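Local structure of KLLA0E08119p (Kluyveromyces lactis, 3VA7) at residues A[252-257]-A[270-275]; A[647-652]-A[801-806]; A[836-841]-A[848-853]; A[1173-1178]-A[1226-1231]. The protein is a urea carboxylase that probably uses biotin and ATP to carboxylate urea, this chain holding the biotin carboxylase, carboxyltransferase and biotin-carrier parts of a longer protein. All coordinates share one frame; numbering follows the deposited sequence.

Contact 1: A[252-257]-A[270-275]; sequences IGERDC and TPAPNL
Glu254 reaches Ala272 through two torsions: its CG sits between its own backbone N and carbonyl carbon (chi1 87°), and a bend at chi2 (-71°) turns the carboxylate toward the loop. Thr270 is turned with OG1 trans to its backbone N, which aims the hydroxyl at the strand. OE2 of Glu254 takes the N-H of Ala272 at 3.0 Å, and the donor approaches from above the carboxylate plane. The same oxygen lies 3.5 Å from Pro271 CB and also forms a salt bridge with Arg280 of helix 277-293, so a buried acid joins the loop to the helix that follows it. A glutamate suits this place because it is long enough to reach past its strand and has charge for the arginine. On the backbone side, Thr270 OG1 donates to Glu254 O, in a bond modelled very short, whose exact length is doubtful at this resolution. A cis peptide before Pro271 turns the chain as it leaves strand 264-270. Further along, Asp256 CB rests 4.1 Å from Ala272 CA, while its OD2 passes Pro273 CD at 3.8 Å and pairs with Arg235; OD1 bonds to Ser258. Small Ala272 lets the loop come close to the strand. The arrangement belongs to the ATP-grasp part of the biotin carboxylase domain, where a strand of its antiparallel sheet holds the proline-rich link from hairpin to helix.

Contact 2: A[647-652]-A[801-806]; sequences QAAPKS and DNFEEG
Phe803 pushes its ring into a bend formed by Gln647, Ala649 and Pro650, just after helix 786-802, where its positive phi leaves the helical path. From CB onward, CG comes first, 4.1 Å from Pro650 CD, which CD1 also meets, at 4.0 Å. Along one side, CD2 passes the amide carbon CD of Gln647 at 4.0 Å, with amide and ring planes 62° apart, and then CE2 meets Gln647 O at 3.6 Å, at the ring edge. On the other side, CE1 approaches the methyl of Ala649. At the tip, CZ touches Ala649 CA at 3.5 Å. Pro650 covers one face: its CD stands 3.7 Å from the ring centroid, only 5° off the normal, a CH-pi contact to which a proline CD, made electron-poor by the neighbouring nitrogen, is well suited. Val520 and Leu516 of helix 511-520 also touch the phenyl group, while Ala649 is small enough for the ring tip to come close. Replacing Phe803 by an alanine would probably open a gap beneath Pro650 CD and leave the helix end less firmly seated on the loop.

Beyond the ring the contact turns polar. Ser652 OG donates to Glu805 OE1 and accepts the N-H of Gly806 at 2.7 Å, while a water links Lys651 N to Glu805 OE2. Gly806 adopts a backbone conformation in which any side chain would collide with the carbonyl oxygen of Glu805. The chemistry thus implies two unlike fastenings: a buried aromatic plug, and a partly exposed serine hydroxyl used both as donor and as acceptor.

Contact 3: A[836-841]-A[848-853]; sequences PKVTYR and ILVEYG
Val838 CG1 and Val850 CG1, 3.7 Å apart, form the apolar centre of this beta hairpin, whose strands 838-842 and 847-852 are neighbours in an antiparallel sheet of the carboxyltransferase domain. On the same face, Val838 CG2 lies at the edge of the Tyr852 ring, and Val850 CG2 meets Tyr840 CE2 at 3.8 Å. Branched valines fill the space between two tyrosines; Tyr840 packs on helix 901-912 and Tyr852 on helix 859-875, with Tyr852 OH bonded to Glu912.

The other face, with Thr839, Arg841, Leu849 and Glu851, carries the polar groups. Glu851, extended beyond CG, meets Arg841, whose chain bends at chi3 (93°) to bring NH1 to OE1 at 2.8 Å. This salt bridge uses the syn side of the carboxylate and runs near the guanidinium plane, although the planes are 57° apart. NE binds Pro671 O and NH2 pairs with Asp676, so three groups grip the buried guanidinium. A leucine at Arg841 would probably leave Glu851 and Asp676 without their countercharge and Pro671 O without its donor.

Thr839 and Glu851 form a hydrogen-bonded pair, as do Arg841 and Leu849. At the open end of the hairpin, Gly853, with positive phi, gives its N-H to Lys837 O at 2.9 Å and 170°.

Contact 4: A[1173-1178]-A[1226-1231]; sequences EYTGRF and VEAGDL
Gly1176 and Val1226 make the tight part of this contact, an antiparallel hydrogen-bonded pair in the biotinyl domain. Gly1176 N donates to Val1226 O at 2.9 Å, and Val1226 N returns a bond of 2.8 Å to Gly1176 O, nearly in line with that carbonyl. The valine side chain is buried: CG2 approaches Phe1178 CB at 4.3 Å, and Ile1198 of strand 1194-1200 touches it too. A beta-branched apolar residue suits a short edge strand that must pack inward.

Toward solvent the pairing gives way to a type II turn from Glu1227 to Asp1230, where Gly1229 supplies the positive phi. Here a side chain takes over from the backbone: Thr1175 holds OG1 beside its own backbone N (chi1 -60°), and OG1 accepts the N-H of Ala1228 at 3.0 Å and 156°. The methyl of exposed Ala1228 lies 3.3 Å from Glu1173 O. Glu1227 packs alongside Thr1175, its OE1 3.6 Å from Thr1175 OG1, and Asp1230 OD2 takes the N-H of Glu1227 weakly.

The chemistry implies that a single pair of reciprocal backbone bonds fixes the buried strand, while one threonine hydroxyl, used as acceptor, carries that hold on into the exposed turn.

The four contacts follow one another along the chain without touching, and three domains share them. Contact 1, in the biotin carboxylase domain, stands far apart: its centre is about 61 Å from that of contact 2, 76 Å from contact 3 and 66 Å from contact 4. Contacts 2, 3 and 4 are closer, with centres 39 to 45 Å apart. The side chain of Leu849 in contact 3 is about 12 Å from the bound biotin group (BTI). Gly1176 of contact 4 lies about 13 Å from the same BTI. Ile848 is about 12 Å from the bound sodium ion. Contacts 3 and 4 thus lie beyond the residues that line the biotin, sodium and urea sites.

Contact 1: A[252-257]-A[270-275]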
loop_
_atom_site.group_PDB
_atom_site.type_symbol
_atom_site.label_atom_id
_atom_site.label_comp_id
_atom_site.label_asym_id
_atom_site.label_seq_id
_atom_site.Cartn_x
_atom_site.Cartn_y
_atom_site.Cartn_z
ATOM N N ILE A 252 43.610 15.185 9.271
ATOM C CA ILE A 252 43.323 14.440 8.063
ATOM C C ILE A 252 42.710 15.378 7.022
ATOM O O ILE A 252 42.945 15.188 5.831
ATOM C CB ILE A 252 42.502 13.152 8.403
ATOM C CG1 ILE A 252 43.390 12.250 9.289
ATOM C CG2 ILE A 252 42.002 12.439 7.164
ATOM C CD1 ILE A 252 43.255 10.732 9.097
ATOM N N GLY A 253 42.033 16.437 7.486
ATOM C CA GLY A 253 41.440 17.443 6.626
ATOM C C GLY A 253 40.397 18.260 7.379
ATOM O O GLY A 253 40.137 18.029 8.583
ATOM N N GLU A 254 39.796 19.231 6.693
ATOM C CA GLU A 254 38.767 20.054 7.312
ATOM C C GLU A 254 37.475 19.986 6.526
ATOM O O GLU A 254 37.462 19.752 5.302
ATOM C CB GLU A 254 39.206 21.526 7.447
ATOM C CG GLU A 254 38.926 22.392 6.230
ATOM C CD GLU A 254 39.823 22.049 5.052
ATOM O OE1 GLU A 254 40.711 21.153 5.174
ATOM O OE2 GLU A 254 39.652 22.697 3.996
ATOM N N ARG A 255 36.389 20.210 7.242
ATOM C CA ARG A 255 35.085 20.128 6.653
ATOM C C ARG A 255 34.399 21.375 7.108
ATOM O O ARG A 255 34.611 21.832 8.229
ATOM C CB ARG A 255 34.320 18.897 7.160
ATOM C CG ARG A 255 35.027 17.600 6.869
ATOM C CD ARG A 255 34.273 16.370 7.365
ATOM N NE ARG A 255 34.234 16.225 8.816
ATOM C CZ ARG A 255 34.852 15.261 9.499
ATOM N NH1 ARG A 255 35.574 14.313 8.876
ATOM N NH2 ARG A 255 34.735 15.227 10.828
ATOM N N ASP A 256 33.569 21.917 6.223
ATOM C CA ASP A 256 32.661 22.981 6.550
ATOM C C ASP A 256 31.251 22.407 6.802
ATOM O O ASP A 256 30.711 21.664 5.993
ATOM C CB ASP A 256 32.668 23.932 5.390
ATOM C CG ASP A 256 31.889 25.149 5.647
ATOM O OD1 ASP A 256 30.651 25.078 5.897
ATOM O OD2 ASP A 256 32.536 26.202 5.581
ATOM N N CYS A 257 30.654 22.787 7.928
ATOM C CA CYS A 257 29.404 22.240 8.391
ATOM C C CYS A 257 28.497 23.376 8.775
ATOM O O CYS A 257 27.632 23.262 9.653
ATOM C CB CYS A 257 29.651 21.305 9.574
ATOM S SG CYS A 257 30.717 19.844 9.179
ATOM N N THR A 270 33.839 19.460 1.828
ATOM C CA THR A 270 35.264 19.483 1.972
ATOM C C THR A 270 35.847 19.628 0.560
ATOM O O THR A 270 35.277 19.099 -0.417
ATOM C CB THR A 270 35.788 18.201 2.732
ATOM O OG1 THR A 270 37.070 18.459 3.303
ATOM C CG2 THR A 270 35.918 16.983 1.832
ATOM N N PRO A 271 36.946 20.394 0.431
ATOM C CA PRO A 271 37.578 21.279 1.444
ATOM C C PRO A 271 36.651 22.385 1.815
ATOM O O PRO A 271 35.701 22.626 1.114
ATOM C CB PRO A 271 38.782 21.889 0.705
ATOM C CG PRO A 271 39.124 20.900 -0.397
ATOM C CD PRO A 271 37.776 20.242 -0.782
ATOM N N ALA A 272 36.909 23.060 2.920
ATOM C CA ALA A 272 36.157 24.260 3.220
ATOM C C ALA A 272 36.322 25.283 2.064
ATOM O O ALA A 272 37.427 25.508 1.556
ATOM C CB ALA A 272 36.616 24.834 4.512
ATOM N N PRO A 273 35.211 25.896 1.625
ATOM C CA PRO A 273 35.372 26.948 0.629
ATOM C C PRO A 273 35.934 28.228 1.285
ATOM O O PRO A 273 35.736 28.425 2.485
ATOM C CB PRO A 273 33.934 27.183 0.178
ATOM C CG PRO A 273 33.128 26.961 1.444
ATOM C CD PRO A 273 33.802 25.757 2.056
ATOM N N ASN A 274 36.615 29.070 0.494
ATOM C CA ASN A 274 37.044 30.434 0.904
ATOM C C ASN A 274 37.814 30.445 2.197
ATOM O O ASN A 274 37.470 31.172 3.149
ATOM C CB ASN A 274 35.862 31.403 1.040
ATOM C CG ASN A 274 35.112 31.614 -0.273
ATOM O OD1 ASN A 274 35.715 31.751 -1.359
ATOM N ND2 ASN A 274 33.776 31.621 -0.179
ATOM N N LEU A 275 38.830 29.587 2.227
ATOM C CA LEU A 275 39.717 29.485 3.363
ATOM C C LEU A 275 41.124 29.385 2.832
ATOM O O LEU A 275 41.441 28.474 2.058
ATOM C CB LEU A 275 39.374 28.276 4.213
ATOM C CG LEU A 275 40.311 27.893 5.351
ATOM C CD1 LEU A 275 40.024 28.715 6.582
ATOM C CD2 LEU A 275 40.097 26.421 5.641
#

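Contact 2: A[647-652]-A[801-806]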
loop_
_atom_site.group_PDB
_atom_site.type_symbol
_atom_site.label_atom_id
_atom_site.label_comp_id
_atom_site.label_asym_id
_atom_site.label_seq_id
_atom_site.Cartn_x
_atom_site.Cartn_y
_atom_site.Cartn_z
ATOM N N GLN A 647 -9.700 25.382 -20.897
ATOM C CA GLN A 647 -10.931 25.817 -21.544
ATOM C C GLN A 647 -12.156 25.337 -20.764
ATOM O O GLN A 647 -12.237 24.149 -20.420
ATOM C CB GLN A 647 -10.968 25.263 -22.952
ATOM C CG GLN A 647 -12.311 25.336 -23.614
ATOM C CD GLN A 647 -12.242 24.865 -25.054
ATOM O OE1 GLN A 647 -11.165 24.603 -25.582
ATOM N NE2 GLN A 647 -13.405 24.736 -25.690
ATOM N N ALA A 648 -13.098 26.231 -20.450
ATOM C CA ALA A 648 -14.387 25.798 -19.882
ATOM C C ALA A 648 -14.981 24.628 -20.701
ATOM O O ALA A 648 -14.949 24.652 -21.922
ATOM C CB ALA A 648 -15.370 26.967 -19.872
ATOM N N ALA A 649 -15.511 23.605 -20.054
ATOM C CA ALA A 649 -16.131 22.523 -20.801
ATOM C C ALA A 649 -17.323 23.055 -21.536
ATOM O O ALA A 649 -18.177 23.662 -20.916
ATOM C CB ALA A 649 -16.575 21.418 -19.874
ATOM N N PRO A 650 -17.416 22.814 -22.854
ATOM C CA PRO A 650 -18.663 23.134 -23.564
ATOM C C PRO A 650 -19.779 22.548 -22.765
ATOM O O PRO A 650 -19.589 21.489 -22.211
ATOM C CB PRO A 650 -18.518 22.365 -24.874
ATOM C CG PRO A 650 -17.054 22.352 -25.090
ATOM C CD PRO A 650 -16.475 22.091 -23.715
ATOM N N LYS A 651 -20.929 23.200 -22.676
ATOM C CA LYS A 651 -21.976 22.717 -21.758
ATOM C C LYS A 651 -22.787 21.566 -22.311
ATOM O O LYS A 651 -23.447 20.876 -21.552
ATOM C CB LYS A 651 -22.910 23.850 -21.343
ATOM C CG LYS A 651 -22.225 25.218 -21.425
ATOM C CD LYS A 651 -22.346 26.033 -20.108
ATOM C CE LYS A 651 -21.487 27.339 -20.196
ATOM N NZ LYS A 651 -21.561 28.218 -18.963
ATOM N N SER A 652 -22.793 21.377 -23.624
ATOM C CA SER A 652 -23.519 20.241 -24.187
ATOM C C SER A 652 -22.801 18.902 -23.867
ATOM O O SER A 652 -23.418 17.831 -23.877
ATOM C CB SER A 652 -23.726 20.403 -25.696
ATOM O OG SER A 652 -22.502 20.617 -26.391
ATOM N N ASP A 801 -12.010 14.054 -26.581
ATOM C CA ASP A 801 -10.842 14.257 -27.457
ATOM C C ASP A 801 -10.855 15.548 -28.235
ATOM O O ASP A 801 -9.812 16.173 -28.427
ATOM C CB ASP A 801 -10.658 13.094 -28.439
ATOM C CG ASP A 801 -10.082 11.835 -27.780
ATOM O OD1 ASP A 801 -10.245 10.740 -28.379
ATOM O OD2 ASP A 801 -9.464 11.929 -26.693
ATOM N N ASN A 802 -12.033 15.929 -28.701
ATOM C CA ASN A 802 -12.160 17.122 -29.541
ATOM C C ASN A 802 -12.622 18.301 -28.709
ATOM O O ASN A 802 -12.129 19.428 -28.896
ATOM C CB ASN A 802 -13.129 16.878 -30.700
ATOM C CG ASN A 802 -12.669 15.752 -31.637
ATOM O OD1 ASN A 802 -11.465 15.502 -31.828
ATOM N ND2 ASN A 802 -13.645 15.071 -32.234
ATOM N N PHE A 803 -13.561 18.020 -27.793
ATOM C CA PHE A 803 -14.052 18.997 -26.818
ATOM C C PHE A 803 -14.897 20.058 -27.528
ATOM O O PHE A 803 -14.597 21.247 -27.459
ATOM C CB PHE A 803 -12.864 19.627 -26.050
ATOM C CG PHE A 803 -13.139 19.917 -24.571
ATOM C CD1 PHE A 803 -13.858 19.020 -23.777
ATOM C CD2 PHE A 803 -12.614 21.084 -23.964
ATOM C CE1 PHE A 803 -14.067 19.280 -22.399
ATOM C CE2 PHE A 803 -12.826 21.360 -22.577
ATOM C CZ PHE A 803 -13.541 20.470 -21.800
ATOM N N GLU A 804 -15.957 19.599 -28.192
ATOM C CA GLU A 804 -16.727 20.376 -29.172
ATOM C C GLU A 804 -18.246 20.179 -28.930
ATOM O O GLU A 804 -18.702 19.041 -28.801
ATOM C CB GLU A 804 -16.280 19.974 -30.613
ATOM C CG GLU A 804 -14.911 20.608 -30.987
ATOM C CD GLU A 804 -14.291 20.241 -32.385
ATOM O OE1 GLU A 804 -14.905 19.509 -33.218
ATOM O OE2 GLU A 804 -13.144 20.726 -32.650
ATOM N N GLU A 805 -19.018 21.266 -28.843
ATOM C CA GLU A 805 -20.477 21.188 -28.565
ATOM C C GLU A 805 -21.204 20.094 -29.382
ATOM O O GLU A 805 -20.992 19.973 -30.585
ATOM C CB GLU A 805 -21.195 22.533 -28.847
ATOM C CG GLU A 805 -20.510 23.800 -28.368
ATOM C CD GLU A 805 -20.886 24.229 -26.892
ATOM O OE1 GLU A 805 -21.888 23.676 -26.308
ATOM O OE2 GLU A 805 -20.166 25.132 -26.337
ATOM N N GLY A 806 -22.086 19.334 -28.734
ATOM C CA GLY A 806 -22.996 18.428 -29.439
ATOM C C GLY A 806 -22.540 16.982 -29.627
ATOM O O GLY A 806 -23.315 16.152 -30.139
HETATM O O HOH W 1 -20.792 26.045 -24.038
#

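Contact 3: A[836-841]-A[848-853]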
loop_
_atom_site.group_PDB
_atom_site.type_symbol
_atom_site.label_atom_id
_atom_site.label_comp_id
_atom_site.label_asym_id
_atom_site.label_seq_id
_atom_site.Cartn_x
_atom_site.Cartn_y
_atom_site.Cartn_z
ATOM N N PRO A 836 -16.061 -30.762 -23.977
ATOM C CA PRO A 836 -17.390 -30.569 -23.412
ATOM C C PRO A 836 -18.141 -29.499 -24.176
ATOM O O PRO A 836 -17.622 -28.867 -25.074
ATOM C CB PRO A 836 -17.083 -30.059 -22.028
ATOM C CG PRO A 836 -15.800 -29.238 -22.281
ATOM C CD PRO A 836 -15.008 -30.062 -23.202
ATOM N N LYS A 837 -19.386 -29.326 -23.804
ATOM C CA LYS A 837 -20.193 -28.290 -24.329
ATOM C C LYS A 837 -19.615 -26.929 -23.912
ATOM O O LYS A 837 -18.914 -26.798 -22.901
ATOM C CB LYS A 837 -21.648 -28.552 -23.908
ATOM C CG LYS A 837 -22.382 -27.481 -23.178
ATOM C CD LYS A 837 -23.447 -28.139 -22.333
ATOM C CE LYS A 837 -24.324 -27.136 -21.669
ATOM N NZ LYS A 837 -25.406 -26.913 -22.629
ATOM N N VAL A 838 -19.858 -25.956 -24.775
ATOM C CA VAL A 838 -19.359 -24.647 -24.620
ATOM C C VAL A 838 -20.539 -23.732 -24.709
ATOM O O VAL A 838 -21.389 -23.863 -25.620
ATOM C CB VAL A 838 -18.373 -24.299 -25.687
ATOM C CG1 VAL A 838 -17.712 -22.961 -25.329
ATOM C CG2 VAL A 838 -17.289 -25.429 -25.840
ATOM N N THR A 839 -20.618 -22.837 -23.716
ATOM C CA THR A 839 -21.654 -21.825 -23.655
ATOM C C THR A 839 -21.004 -20.459 -23.610
ATOM O O THR A 839 -20.188 -20.195 -22.748
ATOM C CB THR A 839 -22.538 -22.048 -22.457
ATOM O OG1 THR A 839 -22.888 -23.435 -22.449
ATOM C CG2 THR A 839 -23.818 -21.187 -22.523
ATOM N N TYR A 840 -21.378 -19.624 -24.571
ATOM C CA TYR A 840 -20.857 -18.306 -24.746
ATOM C C TYR A 840 -21.921 -17.321 -24.260
ATOM O O TYR A 840 -23.056 -17.308 -24.791
ATOM C CB TYR A 840 -20.523 -18.090 -26.224
ATOM C CG TYR A 840 -19.398 -18.991 -26.748
ATOM C CD1 TYR A 840 -19.663 -20.238 -27.367
ATOM C CD2 TYR A 840 -18.071 -18.596 -26.626
ATOM C CE1 TYR A 840 -18.610 -21.045 -27.837
ATOM C CE2 TYR A 840 -17.027 -19.382 -27.120
ATOM C CZ TYR A 840 -17.294 -20.612 -27.711
ATOM O OH TYR A 840 -16.192 -21.363 -28.160
ATOM N N ARG A 841 -21.579 -16.535 -23.226
ATOM C CA ARG A 841 -22.518 -15.555 -22.679
ATOM C C ARG A 841 -21.994 -14.127 -22.803
ATOM O O ARG A 841 -20.796 -13.839 -22.621
ATOM C CB ARG A 841 -22.932 -15.844 -21.230
ATOM C CG ARG A 841 -23.091 -17.283 -20.915
ATOM C CD ARG A 841 -23.369 -17.586 -19.447
ATOM N NE ARG A 841 -24.795 -17.643 -19.301
ATOM C CZ ARG A 841 -25.442 -18.759 -19.093
ATOM N NH1 ARG A 841 -24.766 -19.892 -18.984
ATOM N NH2 ARG A 841 -26.758 -18.727 -18.988
ATOM N N ILE A 848 -16.936 -11.355 -23.329
ATOM C CA ILE A 848 -17.722 -12.540 -23.579
ATOM C C ILE A 848 -17.237 -13.559 -22.556
ATOM O O ILE A 848 -16.042 -13.774 -22.406
ATOM C CB ILE A 848 -17.469 -13.096 -25.035
ATOM C CG1 ILE A 848 -17.995 -12.110 -26.135
ATOM C CG2 ILE A 848 -18.025 -14.475 -25.205
ATOM C CD1 ILE A 848 -18.031 -12.736 -27.637
ATOM N N LEU A 849 -18.166 -14.156 -21.828
ATOM C CA LEU A 849 -17.831 -15.205 -20.912
ATOM C C LEU A 849 -17.946 -16.580 -21.596
ATOM O O LEU A 849 -19.022 -16.913 -22.107
ATOM C CB LEU A 849 -18.782 -15.093 -19.719
ATOM C CG LEU A 849 -18.601 -16.101 -18.561
ATOM C CD1 LEU A 849 -17.312 -15.860 -17.800
ATOM C CD2 LEU A 849 -19.812 -16.087 -17.599
ATOM N N VAL A 850 -16.880 -17.382 -21.584
ATOM C CA VAL A 850 -16.908 -18.752 -22.173
ATOM C C VAL A 850 -17.051 -19.763 -21.038
ATOM O O VAL A 850 -16.185 -19.841 -20.145
ATOM C CB VAL A 850 -15.563 -19.085 -22.946
ATOM C CG1 VAL A 850 -15.581 -20.434 -23.559
ATOM C CG2 VAL A 850 -15.285 -18.099 -24.016
ATOM N N GLU A 851 -18.113 -20.544 -21.046
ATOM C CA GLU A 851 -18.331 -21.528 -19.976
ATOM C C GLU A 851 -18.262 -22.997 -20.419
ATOM O O GLU A 851 -19.026 -23.443 -21.258
ATOM C CB GLU A 851 -19.692 -21.285 -19.325
ATOM C CG GLU A 851 -19.777 -20.002 -18.569
ATOM C CD GLU A 851 -21.153 -19.845 -18.005
ATOM O OE1 GLU A 851 -22.081 -20.507 -18.526
ATOM O OE2 GLU A 851 -21.311 -19.070 -17.051
ATOM N N TYR A 852 -17.364 -23.754 -19.838
ATOM C CA TYR A 852 -17.300 -25.180 -20.154
ATOM C C TYR A 852 -18.182 -26.127 -19.321
ATOM O O TYR A 852 -18.360 -25.963 -18.106
ATOM C CB TYR A 852 -15.850 -25.666 -20.104
ATOM C CG TYR A 852 -14.979 -25.096 -21.199
ATOM C CD1 TYR A 852 -15.327 -25.222 -22.575
ATOM C CD2 TYR A 852 -13.825 -24.447 -20.888
ATOM C CE1 TYR A 852 -14.498 -24.726 -23.572
ATOM C CE2 TYR A 852 -13.003 -23.951 -21.881
ATOM C CZ TYR A 852 -13.334 -24.085 -23.205
ATOM O OH TYR A 852 -12.478 -23.535 -24.129
ATOM N N GLY A 853 -18.702 -27.133 -20.005
ATOM C CA GLY A 853 -19.294 -28.289 -19.389
ATOM C C GLY A 853 -20.703 -28.025 -18.961
ATOM O O GLY A 853 -21.249 -26.969 -19.261
HETATM O O HOH W 2 -21.333 -24.723 -21.123
#

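Contact 4: A[1173-1178]-A[1226-1231]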
loop_
_atom_site.group_PDB
_atom_site.type_symbol
_atom_site.label_atom_id
_atom_site.label_comp_id
_atom_site.label_asym_id
_atom_site.label_seq_id
_atom_site.Cartn_x
_atom_site.Cartn_y
_atom_site.Cartn_z
ATOM N N GLU A 1173 -22.971 11.838 10.551
ATOM C CA GLU A 1173 -22.775 12.341 9.226
ATOM C C GLU A 1173 -23.393 11.484 8.135
ATOM O O GLU A 1173 -23.813 12.024 7.104
ATOM C CB GLU A 1173 -21.303 12.508 8.949
ATOM C CG GLU A 1173 -21.052 13.595 7.898
ATOM C CD GLU A 1173 -19.708 14.278 8.098
ATOM O OE1 GLU A 1173 -18.698 13.541 8.247
ATOM O OE2 GLU A 1173 -19.659 15.535 8.117
ATOM N N TYR A 1174 -23.466 10.172 8.362
ATOM C CA TYR A 1174 -23.818 9.223 7.331
ATOM C C TYR A 1174 -25.067 8.385 7.627
ATOM O O TYR A 1174 -25.519 8.258 8.801
ATOM C CB TYR A 1174 -22.600 8.330 7.035
ATOM C CG TYR A 1174 -21.391 9.170 6.630
ATOM C CD1 TYR A 1174 -20.209 9.210 7.396
ATOM C CD2 TYR A 1174 -21.468 9.991 5.493
ATOM C CE1 TYR A 1174 -19.139 10.005 6.992
ATOM C CE2 TYR A 1174 -20.423 10.792 5.098
ATOM C CZ TYR A 1174 -19.272 10.813 5.830
ATOM O OH TYR A 1174 -18.295 11.688 5.346
ATOM N N THR A 1175 -25.642 7.821 6.559
ATOM C CA THR A 1175 -26.683 6.833 6.739
ATOM C C THR A 1175 -26.030 5.453 6.953
ATOM O O THR A 1175 -25.122 5.073 6.201
ATOM C CB THR A 1175 -27.671 6.806 5.525
ATOM O OG1 THR A 1175 -28.277 8.097 5.390
ATOM C CG2 THR A 1175 -28.750 5.737 5.705
ATOM N N GLY A 1176 -26.507 4.715 7.955
ATOM C CA GLY A 1176 -25.956 3.434 8.304
ATOM C C GLY A 1176 -26.867 2.761 9.288
ATOM O O GLY A 1176 -27.875 3.349 9.680
ATOM N N ARG A 1177 -26.539 1.514 9.629
ATOM C CA ARG A 1177 -27.284 0.713 10.582
ATOM C C ARG A 1177 -26.506 0.668 11.875
ATOM O O ARG A 1177 -25.285 0.408 11.848
ATOM C CB ARG A 1177 -27.424 -0.716 10.079
ATOM C CG ARG A 1177 -28.328 -1.681 10.922
ATOM C CD ARG A 1177 -28.444 -3.009 10.178
ATOM N NE ARG A 1177 -28.712 -4.201 11.000
ATOM C CZ ARG A 1177 -28.007 -4.594 12.069
ATOM N NH1 ARG A 1177 -26.953 -3.874 12.564
ATOM N NH2 ARG A 1177 -28.388 -5.731 12.675
ATOM N N PHE A 1178 -27.208 0.876 13.006
ATOM C CA PHE A 1178 -26.557 1.011 14.317
ATOM C C PHE A 1178 -25.965 -0.291 14.736
ATOM O O PHE A 1178 -26.642 -1.317 14.812
ATOM C CB PHE A 1178 -27.562 1.518 15.353
ATOM C CG PHE A 1178 -26.980 1.772 16.730
ATOM C CD1 PHE A 1178 -26.735 3.074 17.162
ATOM C CD2 PHE A 1178 -26.712 0.699 17.612
ATOM C CE1 PHE A 1178 -26.234 3.320 18.453
ATOM C CE2 PHE A 1178 -26.201 0.934 18.878
ATOM C CZ PHE A 1178 -25.985 2.258 19.304
ATOM N N VAL A 1226 -30.119 4.517 10.896
ATOM C CA VAL A 1226 -29.788 5.890 11.186
ATOM C C VAL A 1226 -29.566 6.666 9.873
ATOM O O VAL A 1226 -28.591 6.391 9.166
ATOM C CB VAL A 1226 -28.527 5.944 12.084
ATOM C CG1 VAL A 1226 -28.136 7.352 12.370
ATOM C CG2 VAL A 1226 -28.777 5.158 13.381
ATOM N N GLU A 1227 -30.477 7.611 9.560
ATOM C CA GLU A 1227 -30.310 8.561 8.421
ATOM C C GLU A 1227 -29.205 9.485 8.766
ATOM O O GLU A 1227 -29.025 9.808 9.943
ATOM C CB GLU A 1227 -31.527 9.471 8.152
ATOM C CG GLU A 1227 -32.806 8.805 7.627
ATOM C CD GLU A 1227 -32.531 7.764 6.565
ATOM O OE1 GLU A 1227 -31.888 8.111 5.542
ATOM O OE2 GLU A 1227 -32.938 6.601 6.774
ATOM N N ALA A 1228 -28.487 9.929 7.736
ATOM C CA ALA A 1228 -27.543 11.017 7.886
ATOM C C ALA A 1228 -28.286 12.207 8.508
ATOM O O ALA A 1228 -29.468 12.436 8.226
ATOM C CB ALA A 1228 -26.977 11.368 6.564
ATOM N N GLY A 1229 -27.605 12.926 9.388
ATOM C CA GLY A 1229 -28.194 14.072 10.100
ATOM C C GLY A 1229 -29.147 13.745 11.268
ATOM O O GLY A 1229 -29.620 14.658 11.947
ATOM N N ASP A 1230 -29.442 12.462 11.496
ATOM C CA ASP A 1230 -30.221 12.056 12.652
ATOM C C ASP A 1230 -29.484 12.254 13.961
ATOM O O ASP A 1230 -28.271 12.103 14.037
ATOM C CB ASP A 1230 -30.604 10.597 12.539
ATOM C CG ASP A 1230 -31.769 10.392 11.661
ATOM O OD1 ASP A 1230 -32.171 11.369 10.996
ATOM O OD2 ASP A 1230 -32.284 9.264 11.630
ATOM N N LEU A 1231 -30.234 12.593 15.001
ATOM C CA LEU A 1231 -29.682 12.690 16.339
ATOM C C LEU A 1231 -29.412 11.292 16.854
ATOM O O LEU A 1231 -30.281 10.423 16.810
ATOM C CB LEU A 1231 -30.683 13.387 17.268
ATOM C CG LEU A 1231 -30.221 13.651 18.703
ATOM C CD1 LEU A 1231 -29.139 14.735 18.766
ATOM C CD2 LEU A 1231 -31.415 13.987 19.531
#